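Local coordinates for protein putative phosphomannomutase (Thermus thermophilus, PDB 1TUO) that probably interconverts phosphorylated sugars as a magnesium-dependent member of the phosphohexose mutase family, with phosphopentomutase activity the suggested role, at residues T31-A36 and A144-G149; A36-R41 and A138-E143; T107-P112 and A247-A252; Y181-G186 and P208-P213; P404-T409 and R452-E457. All blocks are in the same frame, centred on the assembly; numbering follows the deposited sequence.

Contact 1 (T31-A36 and A144-G149); sequences TLHRLA and ARALEG
His33, whose ND1 is hydrogen-bonded to ND1 of His71 on helix 61-75, turns its ring to the loop at Arg145 and Ala146. In the alpha/beta/alpha domain I, loop 144-149 runs past helix 29-45 here, and an inverse gamma turn centred on Ala146 brings its backbone over the imidazole. Ala146 CA stands 3.5 Å from the centroid of the His33 ring and 11° off the ring normal, a CH-pi contact made over one face. The CB of Ala146 adds a touch on His33 NE2 at 3.5 Å. A short side chain suits this place, because it lets the main chain itself settle against the flat ring. His33 CG is anti to the carbonyl carbon (chi1 -85°), a torsion that brings the imidazole to the loop. The turn is closed by a weak bond from Leu147 N to Arg145 O, and the side chain of Leu147 leads on to His71 and Met75 of helix 61-75. Ala144 is small enough to sit directly on the helix backbone, its CB 3.6 Å from His33 O. The guanidinium of Arg34 goes elsewhere, to Ala10 O among others, while its CG lies 3.8 Å from Ala144 CB.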
# COMPACT_ATOMS: atom_id res chain seq x y z
N THR A 31 -10.40 7.91 -23.06
CA THR A 31 -10.11 6.56 -22.59
C THR A 31 -10.87 6.23 -21.30
O THR A 31 -11.27 5.10 -21.05
CB THR A 31 -8.61 6.47 -22.33
OG1 THR A 31 -7.92 6.35 -23.58
CG2 THR A 31 -8.31 5.23 -21.47
N LEU A 32 -11.02 7.27 -20.45
CA LEU A 32 -11.78 7.11 -19.22
C LEU A 32 -13.23 6.69 -19.50
O LEU A 32 -13.80 5.84 -18.83
CB LEU A 32 -11.75 8.45 -18.48
CG LEU A 32 -12.37 8.39 -17.08
CD1 LEU A 32 -13.89 8.54 -17.12
CD2 LEU A 32 -12.08 7.09 -16.34
N HIS A 33 -13.85 7.35 -20.51
CA HIS A 33 -15.23 7.01 -20.85
C HIS A 33 -15.35 5.61 -21.47
O HIS A 33 -16.34 4.91 -21.30
CB HIS A 33 -15.76 8.06 -21.83
CG HIS A 33 -16.27 9.26 -21.06
ND1 HIS A 33 -17.31 9.20 -20.20
CD2 HIS A 33 -15.76 10.57 -21.04
CE1 HIS A 33 -17.43 10.43 -19.68
NE2 HIS A 33 -16.51 11.28 -20.16
N ARG A 34 -14.33 5.15 -22.18
CA ARG A 34 -14.36 3.81 -22.74
C ARG A 34 -14.28 2.82 -21.57
O ARG A 34 -14.97 1.80 -21.55
CB ARG A 34 -13.18 3.60 -23.69
CG ARG A 34 -13.29 4.39 -24.98
CD ARG A 34 -12.00 4.29 -25.80
NE ARG A 34 -11.70 2.92 -26.22
CZ ARG A 34 -10.54 2.53 -26.72
NH1 ARG A 34 -9.55 3.41 -26.86
NH2 ARG A 34 -10.35 1.27 -27.08
N LEU A 35 -13.44 3.14 -20.59
CA LEU A 35 -13.29 2.27 -19.43
C LEU A 35 -14.59 2.26 -18.62
O LEU A 35 -15.00 1.22 -18.11
CB LEU A 35 -12.12 2.72 -18.55
CG LEU A 35 -11.84 1.88 -17.31
CD1 LEU A 35 -11.63 0.42 -17.70
CD2 LEU A 35 -10.60 2.41 -16.60
N ALA A 36 -15.22 3.43 -18.50
CA ALA A 36 -16.47 3.54 -17.75
C ALA A 36 -17.54 2.64 -18.36
O ALA A 36 -18.27 1.95 -17.66
CB ALA A 36 -16.95 4.98 -17.72
N ALA A 144 -16.59 5.39 -27.23
CA ALA A 144 -17.56 5.63 -26.17
C ALA A 144 -17.99 7.10 -26.16
O ALA A 144 -17.33 7.95 -26.75
CB ALA A 144 -16.97 5.25 -24.82
N ARG A 145 -19.09 7.37 -25.48
CA ARG A 145 -19.62 8.72 -25.38
C ARG A 145 -19.46 9.26 -23.96
O ARG A 145 -19.35 8.51 -22.99
CB ARG A 145 -21.10 8.69 -25.76
CG ARG A 145 -21.42 7.57 -26.75
CD ARG A 145 -22.91 7.21 -26.75
NE ARG A 145 -23.31 6.68 -28.06
CZ ARG A 145 -24.62 6.49 -28.27
NH1 ARG A 145 -25.22 6.78 -27.13
NH2 ARG A 145 -25.33 5.99 -29.29
N ALA A 146 -19.43 10.58 -23.82
CA ALA A 146 -19.27 11.20 -22.51
C ALA A 146 -20.62 11.30 -21.81
O ALA A 146 -21.13 12.39 -21.55
CB ALA A 146 -18.64 12.59 -22.65
N LEU A 147 -21.18 10.13 -21.50
CA LEU A 147 -22.47 10.02 -20.84
C LEU A 147 -22.47 10.64 -19.44
O LEU A 147 -21.50 10.52 -18.70
CB LEU A 147 -22.87 8.55 -20.76
CG LEU A 147 -24.24 8.19 -20.18
CD1 LEU A 147 -25.34 8.87 -20.99
CD2 LEU A 147 -24.40 6.67 -20.21
N GLU A 148 -23.57 11.30 -19.09
CA GLU A 148 -23.71 11.94 -17.78
C GLU A 148 -24.86 11.33 -16.99
O GLU A 148 -25.67 10.58 -17.52
CB GLU A 148 -23.96 13.44 -17.96
CG GLU A 148 -22.81 14.19 -18.63
CD GLU A 148 -23.14 15.64 -18.91
OE1 GLU A 148 -23.50 16.37 -17.96
OE2 GLU A 148 -23.05 16.06 -20.09
N GLY A 149 -24.93 11.66 -15.70
CA GLY A 149 -25.99 11.13 -14.85
C GLY A 149 -25.88 11.67 -13.45
O GLY A 149 -24.81 12.09 -13.02

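Contact 2 (A36-R41 and A138-E143); sequences AEAYGR and ALVPEE
Glu37 and Pro141 cross at about a right angle, with Glu37 CB 4.0 Å from Pro141 CG, where the loop that follows helix 130-138 passes over helix 29-45 of the alpha/beta/alpha domain I. Only the aliphatic part of Glu37 takes part. Its CG is anti to the backbone N (chi1 -173°) and also rests near Pro141 CG, while the bend at chi2 (74°) turns the carboxylate away from the proline. Proline suits the spot because its ring offers a rigid apolar surface to those methylenes. The helix comes nearest the loop at Ala38, whose methyl points at it and is met by three residues in a row. Ala38 CB is 3.6 Å from Leu139 O and 3.7 Å from Val140 CG2, with Pro141 CD more distant. A small methyl suits so close an approach of loop backbone to helix. Leu139 CD1 reaches 4.2 Å from Arg41 CB, so the leucine lies against the stem of the arginine rather than its charged end. That end turns back along the helix to Glu37, whose other oxygen, OE2, bonds to His71 NE2. Arg41 holds Glu37 side-on, NE and NH2 both donating to OE1, which stays in the guanidinium plane, with the NE to OE1 distance 3.0 Å.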
# COMPACT_ATOMS: atom_id res chain seq x y z
N ALA A 36 -15.22 3.43 -18.50
CA ALA A 36 -16.47 3.54 -17.75
C ALA A 36 -17.54 2.64 -18.36
O ALA A 36 -18.27 1.95 -17.66
CB ALA A 36 -16.95 4.98 -17.72
N GLU A 37 -17.62 2.66 -19.69
CA GLU A 37 -18.60 1.84 -20.40
C GLU A 37 -18.36 0.36 -20.13
O GLU A 37 -19.30 -0.40 -19.89
CB GLU A 37 -18.52 2.10 -21.91
CG GLU A 37 -19.62 1.42 -22.71
CD GLU A 37 -20.97 2.10 -22.55
OE1 GLU A 37 -21.99 1.48 -22.91
OE2 GLU A 37 -21.01 3.26 -22.08
N ALA A 38 -17.09 -0.05 -20.17
CA ALA A 38 -16.72 -1.44 -19.93
C ALA A 38 -17.11 -1.86 -18.52
O ALA A 38 -17.70 -2.92 -18.31
CB ALA A 38 -15.23 -1.62 -20.11
N TYR A 39 -16.76 -1.02 -17.55
CA TYR A 39 -17.05 -1.31 -16.16
C TYR A 39 -18.55 -1.35 -15.87
O TYR A 39 -19.03 -2.24 -15.16
CB TYR A 39 -16.37 -0.25 -15.28
CG TYR A 39 -16.47 -0.51 -13.80
CD1 TYR A 39 -16.12 -1.76 -13.26
CD2 TYR A 39 -16.87 0.49 -12.92
CE1 TYR A 39 -16.18 -2.00 -11.89
CE2 TYR A 39 -16.93 0.26 -11.55
CZ TYR A 39 -16.58 -0.98 -11.04
OH TYR A 39 -16.63 -1.19 -9.68
N GLY A 40 -19.29 -0.41 -16.44
CA GLY A 40 -20.72 -0.37 -16.23
C GLY A 40 -21.41 -1.60 -16.82
O GLY A 40 -22.28 -2.19 -16.18
N ARG A 41 -21.01 -1.97 -18.03
CA ARG A 41 -21.60 -3.14 -18.68
C ARG A 41 -21.32 -4.37 -17.83
O ARG A 41 -22.19 -5.23 -17.65
CB ARG A 41 -21.01 -3.33 -20.09
CG ARG A 41 -21.34 -2.19 -21.05
CD ARG A 41 -20.98 -2.53 -22.49
NE ARG A 41 -21.18 -1.37 -23.37
CZ ARG A 41 -21.14 -1.41 -24.70
NH1 ARG A 41 -20.93 -2.56 -25.33
NH2 ARG A 41 -21.33 -0.31 -25.40
N ALA A 138 -12.10 -7.02 -21.36
CA ALA A 138 -12.71 -7.58 -22.55
C ALA A 138 -13.88 -6.74 -23.07
O ALA A 138 -14.18 -6.77 -24.27
CB ALA A 138 -13.18 -9.01 -22.27
N LEU A 139 -14.53 -6.00 -22.18
CA LEU A 139 -15.68 -5.18 -22.55
C LEU A 139 -15.39 -3.74 -22.97
O LEU A 139 -16.32 -2.97 -23.22
CB LEU A 139 -16.68 -5.16 -21.39
CG LEU A 139 -17.34 -6.50 -21.08
CD1 LEU A 139 -18.09 -6.40 -19.76
CD2 LEU A 139 -18.29 -6.88 -22.21
N VAL A 140 -14.12 -3.37 -23.06
CA VAL A 140 -13.78 -2.01 -23.48
C VAL A 140 -14.16 -1.81 -24.94
O VAL A 140 -13.65 -2.51 -25.82
CB VAL A 140 -12.27 -1.71 -23.30
CG1 VAL A 140 -11.95 -0.32 -23.84
CG2 VAL A 140 -11.90 -1.79 -21.82
N PRO A 141 -15.05 -0.85 -25.22
CA PRO A 141 -15.49 -0.58 -26.60
C PRO A 141 -14.45 0.24 -27.34
O PRO A 141 -13.62 0.91 -26.73
CB PRO A 141 -16.78 0.19 -26.39
CG PRO A 141 -16.46 1.02 -25.18
CD PRO A 141 -15.76 0.02 -24.27
N GLU A 142 -14.49 0.20 -28.67
CA GLU A 142 -13.54 0.96 -29.47
C GLU A 142 -13.82 2.44 -29.31
O GLU A 142 -12.91 3.27 -29.31
CB GLU A 142 -13.66 0.57 -30.95
CG GLU A 142 -13.18 -0.83 -31.25
CD GLU A 142 -11.71 -1.01 -30.91
OE1 GLU A 142 -10.87 -0.34 -31.54
OE2 GLU A 142 -11.40 -1.82 -30.01
N GLU A 143 -15.10 2.76 -29.15
CA GLU A 143 -15.52 4.14 -29.00
C GLU A 143 -16.59 4.26 -27.92
O GLU A 143 -17.40 3.34 -27.72
CB GLU A 143 -16.07 4.63 -30.34
CG GLU A 143 -16.36 6.11 -30.41
CD GLU A 143 -16.39 6.16 -31.92
OE1 GLU A 143 -15.46 6.07 -32.73
OE2 GLU A 143 -17.56 6.02 -32.23

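Contact 3 (T107-P112 and A247-A252); sequences TASHNP and ATDGDA
Thr107 crosses the side chain of Asp251 at about a right angle, its OG1 packed 3.4 Å from Asp251 CB. With OG1 anti to the backbone N (chi1 -174°), the hydroxyl oxygen can also accept from Ser109 N at 2.9 Å, an ST turn that shapes the loop as it enters the type II' turn 108-111. The same hydroxyl is hydrogen-bonded to Asp56 OD1, and a valine in its place would probably leave both Ser109 N and that carboxylate without their mate and the serine less firmly set. Ser109 OG lies between two acidic groups, within hydrogen-bonding distance of both carboxylates: 3.0 Å from Asp251 OD1 and 3.1 Å from Asp249 OD1. Gly250, between the two aspartates, is suited by its lack of a side chain: its CA comes 3.3 Å from Ser109 O in a CA-H...O contact, and a CB there would run into that oxygen. Asp251 OD2 is bonded to Thr88 OG1, and Asp249 OD2 to Arg254 N. The sequences TASHNP and DGDADR match the phosphoserine loop and the metal-binding loop of phosphohexomutases. Gathering acidic oxygens of domain II round a serine of domain I is consistent with a site where, as in relatives, magnesium would bridge a phosphorylated serine and these aspartates.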
# COMPACT_ATOMS: atom_id res chain seq x y z
N THR A 107 -6.39 6.89 -9.16
CA THR A 107 -5.10 7.05 -8.52
C THR A 107 -4.03 6.29 -9.28
O THR A 107 -4.33 5.39 -10.07
CB THR A 107 -5.13 6.51 -7.06
OG1 THR A 107 -3.89 6.82 -6.41
CG2 THR A 107 -5.32 4.99 -7.05
N ALA A 108 -2.78 6.70 -9.06
CA ALA A 108 -1.62 6.05 -9.64
C ALA A 108 -0.69 5.79 -8.45
O ALA A 108 0.53 5.64 -8.59
CB ALA A 108 -0.94 6.94 -10.68
N SER A 109 -1.30 5.77 -7.27
CA SER A 109 -0.62 5.45 -6.02
C SER A 109 0.70 6.17 -5.75
O SER A 109 0.72 7.37 -5.47
CB SER A 109 -0.42 3.93 -5.97
OG SER A 109 0.04 3.47 -4.70
N HIS A 110 1.81 5.44 -5.84
CA HIS A 110 3.13 5.99 -5.56
C HIS A 110 3.92 6.40 -6.80
O HIS A 110 5.09 6.78 -6.70
CB HIS A 110 3.94 4.94 -4.80
CG HIS A 110 4.17 3.70 -5.58
ND1 HIS A 110 5.28 3.52 -6.39
CD2 HIS A 110 3.41 2.59 -5.75
CE1 HIS A 110 5.18 2.36 -7.02
NE2 HIS A 110 4.06 1.78 -6.65
N ASN A 111 3.29 6.34 -7.97
CA ASN A 111 3.97 6.68 -9.21
C ASN A 111 4.20 8.17 -9.43
O ASN A 111 3.61 9.02 -8.77
CB ASN A 111 3.20 6.11 -10.39
CG ASN A 111 3.30 4.60 -10.46
OD1 ASN A 111 4.40 4.04 -10.47
ND2 ASN A 111 2.16 3.94 -10.51
N PRO A 112 5.10 8.51 -10.37
CA PRO A 112 5.39 9.92 -10.67
C PRO A 112 4.10 10.68 -10.97
O PRO A 112 3.12 10.10 -11.44
CB PRO A 112 6.34 9.82 -11.86
CG PRO A 112 7.11 8.56 -11.56
CD PRO A 112 6.00 7.62 -11.13
N ALA A 247 5.39 8.36 6.69
CA ALA A 247 5.21 9.04 5.42
C ALA A 247 4.26 8.19 4.61
O ALA A 247 4.58 7.05 4.27
CB ALA A 247 6.55 9.17 4.70
N THR A 248 3.08 8.71 4.33
CA THR A 248 2.11 7.94 3.54
C THR A 248 2.30 8.29 2.07
O THR A 248 2.62 9.43 1.73
CB THR A 248 0.66 8.24 3.99
OG1 THR A 248 0.44 9.66 4.05
CG2 THR A 248 0.40 7.64 5.36
N ASP A 249 2.13 7.31 1.19
CA ASP A 249 2.31 7.57 -0.23
C ASP A 249 1.12 8.32 -0.84
O ASP A 249 0.20 8.75 -0.12
CB ASP A 249 2.59 6.28 -1.01
CG ASP A 249 1.36 5.42 -1.21
OD1 ASP A 249 1.38 4.62 -2.17
OD2 ASP A 249 0.39 5.51 -0.42
N GLY A 250 1.15 8.48 -2.16
CA GLY A 250 0.11 9.21 -2.86
C GLY A 250 -1.33 8.98 -2.46
O GLY A 250 -2.08 9.94 -2.25
N ASP A 251 -1.73 7.71 -2.37
CA ASP A 251 -3.10 7.38 -2.00
C ASP A 251 -3.19 6.74 -0.61
O ASP A 251 -4.23 6.21 -0.20
CB ASP A 251 -3.70 6.44 -3.07
CG ASP A 251 -2.97 5.11 -3.17
OD1 ASP A 251 -1.76 5.05 -2.84
OD2 ASP A 251 -3.60 4.13 -3.62
N ALA A 252 -2.08 6.84 0.11
CA ALA A 252 -1.96 6.32 1.46
C ALA A 252 -2.27 4.84 1.65
O ALA A 252 -2.81 4.44 2.68
CB ALA A 252 -2.82 7.16 2.43

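Contact 4 (Y181-G186 and P208-P213); sequences YHDSMG and PIREEP
Strands 180-183 and 206-209 run parallel, with His182 bridged to Pro208 and Asp183 to Ile209, and their bonds carry on past the strand ends. Ile209 N donates to His182 O at 2.9 Å, Ser184 N to Ile209 O at 3.0 Å, and Gly186 N to Arg210 O at 3.0 Å. Asp183 and Ile209 share one face of the sheet; there Ile209 CG2 packs 3.7 Å from Asp183 CG, and Ile209 CD1 reaches Tyr181 CD2. Arg210 meets Asp183 side-on: NH2 gives a 2.7 Å bond to the syn lone pair of OD1, and NE bonds to OD2 at 3.0 Å, the two flat groups 34° apart. Met185 N donates to OD2 from the face opposite to Arg210 NE, forming an Asx turn. OD1 has a further partner in Thr232 OG1. Replacing Asp183 with an alanine would probably leave the Arg210 guanidinium without its counter-charge and Met185 N without its acceptor. Gly186, at a positive phi of 77°, is a natural place for glycine, and its CA lies 3.4 Å from Glu212 O. The arrangement is that of a beta-alpha-beta crossover, strand 180-183, helix 192-199 and strand 206-209, at the edge of the domain II sheet.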
# COMPACT_ATOMS: atom_id res chain seq x y z
N TYR A 181 5.17 12.56 13.58
CA TYR A 181 5.30 13.42 12.42
C TYR A 181 4.63 12.67 11.29
O TYR A 181 4.82 11.46 11.14
CB TYR A 181 6.78 13.66 12.07
CG TYR A 181 7.50 14.55 13.06
CD1 TYR A 181 8.00 14.04 14.25
CD2 TYR A 181 7.67 15.91 12.81
CE1 TYR A 181 8.66 14.86 15.17
CE2 TYR A 181 8.32 16.74 13.72
CZ TYR A 181 8.82 16.21 14.90
OH TYR A 181 9.47 17.03 15.80
N HIS A 182 3.80 13.38 10.52
CA HIS A 182 3.11 12.77 9.40
C HIS A 182 3.39 13.53 8.12
O HIS A 182 2.86 14.62 7.90
CB HIS A 182 1.60 12.73 9.62
CG HIS A 182 0.84 12.13 8.47
ND1 HIS A 182 -0.51 12.30 8.30
CD2 HIS A 182 1.26 11.35 7.45
CE1 HIS A 182 -0.90 11.65 7.21
NE2 HIS A 182 0.16 11.07 6.68
N ASP A 183 4.23 12.92 7.28
CA ASP A 183 4.59 13.46 5.99
C ASP A 183 3.56 12.87 5.03
O ASP A 183 3.55 11.66 4.80
CB ASP A 183 6.00 12.98 5.64
CG ASP A 183 6.47 13.43 4.27
OD1 ASP A 183 7.62 13.08 3.93
OD2 ASP A 183 5.72 14.12 3.55
N SER A 184 2.68 13.72 4.51
CA SER A 184 1.63 13.27 3.59
C SER A 184 2.11 13.28 2.14
O SER A 184 1.43 12.77 1.25
CB SER A 184 0.39 14.16 3.72
OG SER A 184 -0.26 13.93 4.96
N MET A 185 3.29 13.85 1.92
CA MET A 185 3.91 13.94 0.59
C MET A 185 3.02 14.64 -0.43
O MET A 185 3.19 14.46 -1.64
CB MET A 185 4.27 12.53 0.08
CG MET A 185 5.15 11.72 1.04
SD MET A 185 5.74 10.15 0.36
CE MET A 185 7.28 10.69 -0.45
N GLY A 186 2.09 15.47 0.05
CA GLY A 186 1.18 16.18 -0.83
C GLY A 186 0.09 15.25 -1.33
O GLY A 186 -0.68 15.60 -2.23
N PRO A 208 2.41 17.81 11.14
CA PRO A 208 2.34 17.59 9.69
C PRO A 208 3.56 18.05 8.90
O PRO A 208 4.22 19.03 9.26
CB PRO A 208 1.09 18.37 9.30
CG PRO A 208 1.22 19.58 10.16
CD PRO A 208 1.59 18.98 11.52
N ILE A 209 3.83 17.32 7.83
CA ILE A 209 4.91 17.61 6.91
C ILE A 209 4.30 17.42 5.52
O ILE A 209 3.67 16.40 5.25
CB ILE A 209 6.10 16.64 7.09
CG1 ILE A 209 6.85 16.97 8.38
CG2 ILE A 209 7.04 16.72 5.90
CD1 ILE A 209 7.99 16.02 8.70
N ARG A 210 4.47 18.42 4.65
CA ARG A 210 3.92 18.37 3.30
C ARG A 210 2.45 17.96 3.30
O ARG A 210 2.01 17.11 2.51
CB ARG A 210 4.77 17.42 2.44
CG ARG A 210 6.19 17.93 2.22
CD ARG A 210 7.00 17.15 1.18
NE ARG A 210 7.34 15.80 1.62
CZ ARG A 210 8.35 15.10 1.12
NH1 ARG A 210 9.12 15.62 0.17
NH2 ARG A 210 8.61 13.88 1.58
N GLU A 211 1.67 18.58 4.19
CA GLU A 211 0.25 18.26 4.31
C GLU A 211 -0.62 18.84 3.21
O GLU A 211 -1.68 18.30 2.91
CB GLU A 211 -0.28 18.72 5.67
CG GLU A 211 0.03 20.17 6.01
CD GLU A 211 -0.65 20.61 7.29
OE1 GLU A 211 -0.18 21.60 7.90
OE2 GLU A 211 -1.66 19.99 7.69
N GLU A 212 -0.19 19.94 2.61
CA GLU A 212 -0.96 20.58 1.56
C GLU A 212 -1.04 19.71 0.30
O GLU A 212 -0.02 19.27 -0.21
CB GLU A 212 -0.33 21.93 1.21
CG GLU A 212 -0.97 22.65 0.03
CD GLU A 212 -0.35 24.01 -0.22
OE1 GLU A 212 -0.52 24.90 0.64
OE2 GLU A 212 0.31 24.19 -1.27
N PRO A 213 -2.26 19.44 -0.19
CA PRO A 213 -2.42 18.61 -1.39
C PRO A 213 -1.68 19.30 -2.54
O PRO A 213 -1.76 20.52 -2.69
CB PRO A 213 -3.93 18.59 -1.61
CG PRO A 213 -4.47 18.72 -0.20
CD PRO A 213 -3.57 19.79 0.38

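Contact 5 (P404-T409 and R452-E457); sequences PLAGLT and RALLEE
A type II' beta turn, Leu405 to Leu408, packs here against helix 448-459 of the C-terminal domain. Leu454 is central to the meeting: its CD2 is approached by three residues of the turn, with Leu408 CD1 at 3.8 Å, Leu405 CB at 3.9 Å and Ala406 CB at 4.1 Å. Leu408 and Leu454 cross at about a right angle, each offering a branched end to the other. With CG beside the backbone N (chi1 -75°), Leu454 swings CD2 toward the turn although the CB does not point straight at it. In the fold, this helix lies on the antiparallel sheet of the domain, and the same leucines touch it: Leu454 meets Val443 and Ala445, while Leu405 and Leu408 rest on Tyr423. Leucine suits these places because of its branched apolar end: Leu405 and Leu408 can face helix and sheet at once, and Leu454 turn and sheet. The turn itself is closed by Leu408 N donating to Leu405 O at 3.3 Å. Ala406 occupies its second position with phi 63° and psi -143°, backbone angles more readily adopted by glycine. Further along the helix, Glu457 uses its methylenes: CB lies 4.1 Å from Leu405 CB, and CG lies 3.8 Å from Ala406 N. The carboxylate of Glu457 forms a salt bridge with Lys460, and on the main chain beside it Glu457 O is 4.0 Å from Leu405 CD2.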
# COMPACT_ATOMS: atom_id res chain seq x y z
N PRO A 404 27.05 -17.97 -8.38
CA PRO A 404 27.49 -17.45 -7.08
C PRO A 404 28.00 -16.01 -7.20
O PRO A 404 28.64 -15.66 -8.19
CB PRO A 404 28.60 -18.43 -6.68
CG PRO A 404 29.17 -18.85 -8.01
CD PRO A 404 27.92 -19.07 -8.83
N LEU A 405 27.69 -15.19 -6.20
CA LEU A 405 28.10 -13.79 -6.21
C LEU A 405 28.87 -13.43 -4.94
O LEU A 405 28.54 -13.89 -3.85
CB LEU A 405 26.87 -12.90 -6.35
CG LEU A 405 25.96 -13.23 -7.54
CD1 LEU A 405 24.77 -12.29 -7.55
CD2 LEU A 405 26.74 -13.12 -8.84
N ALA A 406 29.90 -12.60 -5.09
CA ALA A 406 30.73 -12.22 -3.96
C ALA A 406 31.38 -13.51 -3.49
O ALA A 406 31.72 -14.37 -4.30
CB ALA A 406 29.89 -11.60 -2.86
N GLY A 407 31.55 -13.66 -2.18
CA GLY A 407 32.17 -14.88 -1.67
C GLY A 407 31.16 -15.81 -1.03
O GLY A 407 31.47 -16.52 -0.08
N LEU A 408 29.94 -15.80 -1.57
CA LEU A 408 28.87 -16.64 -1.03
C LEU A 408 28.60 -17.90 -1.84
O LEU A 408 28.51 -17.87 -3.07
CB LEU A 408 27.58 -15.82 -0.92
CG LEU A 408 27.67 -14.46 -0.22
CD1 LEU A 408 26.27 -13.87 -0.12
CD2 LEU A 408 28.28 -14.62 1.16
N THR A 409 28.45 -19.01 -1.13
CA THR A 409 28.17 -20.30 -1.74
C THR A 409 26.65 -20.47 -1.85
O THR A 409 25.95 -20.51 -0.84
CB THR A 409 28.72 -21.46 -0.88
OG1 THR A 409 30.10 -21.20 -0.58
CG2 THR A 409 28.60 -22.78 -1.62
N ARG A 452 25.40 -4.29 -0.87
CA ARG A 452 25.99 -3.52 -1.96
C ARG A 452 26.92 -4.36 -2.83
O ARG A 452 26.90 -4.24 -4.06
CB ARG A 452 26.74 -2.30 -1.42
CG ARG A 452 27.44 -1.47 -2.50
CD ARG A 452 26.47 -0.96 -3.57
NE ARG A 452 27.14 -0.17 -4.61
CZ ARG A 452 27.64 1.05 -4.43
NH1 ARG A 452 27.55 1.65 -3.25
NH2 ARG A 452 28.25 1.67 -5.44
N ALA A 453 27.73 -5.21 -2.21
CA ALA A 453 28.65 -6.07 -2.96
C ALA A 453 27.85 -7.01 -3.86
O ALA A 453 28.14 -7.16 -5.05
CB ALA A 453 29.53 -6.87 -2.00
N LEU A 454 26.83 -7.65 -3.29
CA LEU A 454 25.99 -8.56 -4.06
C LEU A 454 25.39 -7.89 -5.28
O LEU A 454 25.40 -8.45 -6.38
CB LEU A 454 24.87 -9.13 -3.19
CG LEU A 454 25.32 -10.19 -2.19
CD1 LEU A 454 24.19 -10.51 -1.22
CD2 LEU A 454 25.77 -11.43 -2.94
N LEU A 455 24.86 -6.69 -5.09
CA LEU A 455 24.25 -5.95 -6.20
C LEU A 455 25.29 -5.64 -7.26
O LEU A 455 25.00 -5.69 -8.46
CB LEU A 455 23.61 -4.66 -5.69
CG LEU A 455 22.26 -4.82 -4.98
CD1 LEU A 455 21.84 -3.51 -4.33
CD2 LEU A 455 21.21 -5.27 -5.98
N GLU A 456 26.51 -5.31 -6.84
CA GLU A 456 27.58 -5.00 -7.78
C GLU A 456 27.97 -6.20 -8.63
O GLU A 456 28.25 -6.06 -9.82
CB GLU A 456 28.81 -4.47 -7.04
CG GLU A 456 28.68 -3.06 -6.49
CD GLU A 456 28.50 -2.02 -7.59
OE1 GLU A 456 29.08 -2.20 -8.68
OE2 GLU A 456 27.79 -1.02 -7.35
N GLU A 457 28.01 -7.38 -8.03
CA GLU A 457 28.38 -8.59 -8.76
C GLU A 457 27.19 -9.12 -9.55
O GLU A 457 27.34 -9.63 -10.66
CB GLU A 457 28.88 -9.67 -7.80
CG GLU A 457 30.05 -9.27 -6.91
CD GLU A 457 31.34 -9.00 -7.68
OE1 GLU A 457 32.39 -8.86 -7.03
OE2 GLU A 457 31.29 -8.92 -8.93

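In the fold
Contacts 1 and 2 hold the same elements: both set the loop after helix 130-138 against helix 29-45, and they are joined where Arg34 NE bonds to Pro141 O. Contact 1 is partly buried, contact 2 nearer the surface, and both rely on small or apolar groups: alanines, a proline and a ring face. Contact 3 is buried near the centre of the molecule, brings the first two domains together, and is rich in hydroxyls and carboxylates. Contact 4 adjoins it through neighbouring strands 180-183 and 244-248, with His182 bonded to Thr248, and adds sheet bonds and a salt bridge. Contact 5, at least about 18 Å from the others by nearest atoms, is leucine packing in the C-terminal domain.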